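Side-chain contact in putative metallopeptidase (PDB 3IEH), which probably acts as a zinc-dependent hydrolase of the M14 metallocarboxypeptidase family, with a bound zinc ion: residues A[30-35]-A[88-93]. Numbering follows the deposited sequence.
Sequences LLLEQE and HFLSEA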
# COMPACT_ATOMS: atom_id res chain seq x y z
N LEU A 30 9.50 -11.27 11.57
CA LEU A 30 9.33 -12.63 12.10
C LEU A 30 7.96 -13.17 11.73
O LEU A 30 7.85 -14.27 11.24
CB LEU A 30 9.51 -12.62 13.63
CG LEU A 30 9.21 -13.91 14.39
CD1 LEU A 30 10.03 -15.07 13.84
CD2 LEU A 30 9.48 -13.75 15.88
N LEU A 31 6.90 -12.38 11.96
CA LEU A 31 5.54 -12.78 11.61
C LEU A 31 5.37 -12.77 10.08
O LEU A 31 4.65 -13.60 9.52
CB LEU A 31 4.49 -11.87 12.26
CG LEU A 31 4.49 -11.69 13.79
CD1 LEU A 31 3.46 -10.64 14.19
CD2 LEU A 31 4.26 -13.00 14.59
N LEU A 32 6.01 -11.84 9.39
CA LEU A 32 5.89 -11.78 7.96
C LEU A 32 6.47 -13.06 7.34
O LEU A 32 5.82 -13.70 6.54
CB LEU A 32 6.61 -10.55 7.39
CG LEU A 32 6.42 -10.35 5.88
CD1 LEU A 32 4.94 -10.12 5.55
CD2 LEU A 32 7.27 -9.19 5.38
N GLU A 33 7.69 -13.40 7.72
CA GLU A 33 8.31 -14.63 7.28
C GLU A 33 7.38 -15.83 7.57
O GLU A 33 7.14 -16.64 6.66
CB GLU A 33 9.68 -14.85 7.93
CG GLU A 33 10.76 -13.84 7.52
N GLN A 34 6.85 -15.93 8.79
CA GLN A 34 6.03 -17.11 9.12
C GLN A 34 4.82 -17.20 8.20
O GLN A 34 4.52 -18.26 7.67
CB GLN A 34 5.62 -17.17 10.60
CG GLN A 34 6.78 -17.53 11.57
N GLU A 35 4.14 -16.08 7.98
CA GLU A 35 2.96 -16.07 7.11
C GLU A 35 3.29 -16.35 5.63
O GLU A 35 2.55 -17.06 4.98
CB GLU A 35 2.17 -14.76 7.26
CG GLU A 35 1.49 -14.64 8.60
CD GLU A 35 0.58 -15.84 8.91
OE1 GLU A 35 -0.07 -16.34 7.97
OE2 GLU A 35 0.51 -16.30 10.07
N HIS A 88 -2.21 -8.81 9.48
CA HIS A 88 -3.48 -9.25 9.99
C HIS A 88 -4.24 -10.03 8.92
O HIS A 88 -4.71 -11.15 9.15
CB HIS A 88 -4.32 -8.09 10.45
CG HIS A 88 -5.64 -8.52 10.98
ND1 HIS A 88 -6.74 -8.68 10.17
CD2 HIS A 88 -6.01 -8.93 12.22
CE1 HIS A 88 -7.75 -9.13 10.89
NE2 HIS A 88 -7.33 -9.28 12.14
N PHE A 89 -4.32 -9.42 7.75
CA PHE A 89 -4.98 -10.01 6.60
C PHE A 89 -4.41 -11.38 6.22
O PHE A 89 -5.16 -12.30 5.92
CB PHE A 89 -4.87 -9.05 5.43
CG PHE A 89 -5.18 -9.66 4.11
CD1 PHE A 89 -6.49 -9.74 3.65
CD2 PHE A 89 -4.15 -10.12 3.30
CE1 PHE A 89 -6.77 -10.27 2.42
CE2 PHE A 89 -4.42 -10.66 2.06
CZ PHE A 89 -5.74 -10.74 1.62
N LEU A 90 -3.09 -11.50 6.23
CA LEU A 90 -2.44 -12.75 5.86
C LEU A 90 -2.69 -13.83 6.89
O LEU A 90 -2.86 -14.99 6.52
CB LEU A 90 -0.93 -12.57 5.69
CG LEU A 90 -0.57 -11.70 4.50
CD1 LEU A 90 0.93 -11.33 4.54
CD2 LEU A 90 -1.00 -12.35 3.17
N SER A 91 -2.72 -13.44 8.16
CA SER A 91 -2.94 -14.39 9.23
C SER A 91 -4.30 -15.05 9.03
O SER A 91 -4.49 -16.20 9.36
CB SER A 91 -2.85 -13.71 10.60
OG SER A 91 -4.00 -12.94 10.85
N GLU A 92 -5.23 -14.31 8.44
CA GLU A 92 -6.55 -14.83 8.17
C GLU A 92 -6.70 -15.50 6.79
O GLU A 92 -7.82 -15.89 6.43
CB GLU A 92 -7.59 -13.72 8.33
CG GLU A 92 -7.73 -13.24 9.78
CD GLU A 92 -8.90 -12.28 9.98
OE1 GLU A 92 -9.25 -11.52 9.04
OE2 GLU A 92 -9.47 -12.27 11.11
N ALA A 93 -5.61 -15.66 6.05
CA ALA A 93 -5.65 -16.23 4.71
C ALA A 93 -5.09 -17.64 4.61
O ALA A 93 -4.24 -18.03 5.41
CB ALA A 93 -4.87 -15.34 3.77
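Leu-32 and Leu-90 make the apolar side of this contact between helix 25-39 and the C-terminal end of helix 81-91, a small worked example of how a charged residue can border a hydrophobic helix pair. Their methyls meet CD1 to CD1 at 4.3 Å, and the CB atoms of Glu-35 and Leu-90 lie 4.1 Å apart where the two backbones come nearest. Met-36 and Leu-39 also touch Leu-90, while Pro-107 and Leu-87 pack on Leu-32, so the apolar layer runs on beyond this pair.

The polar part is different in kind, since no hydrogen bond joins residues 30-35 to residues 88-93. With CG anti to its own carbonyl carbon (chi1 -69°) and the chain bent at chi2, Glu-35 lays its carboxylate alongside Ser-91, CD standing 3.8 Å from the CA of Ser-91. Its OE1 is also 3.4 Å from the O of Leu-90, but both are acceptors. What OE1 does bind is Arg-38, through a salt bridge, and the same guanidinium donates to the O of Ala-93. Were Glu-35 replaced by an alanine, Arg-38 would probably lose this carboxylate mate and the backbone at Ser-91 would lose its cover.

Within helix 81-91, Ser-91 OG donates to His-88 O at 2.6 Å, turning its hydroxyl back onto its own last turn. The chemistry thus implies that apolar packing joins the helices, while Arg-38, paired with Glu-35 on its own helix, reaches across to the carbonyl of Ala-93 just beyond helix 81-91.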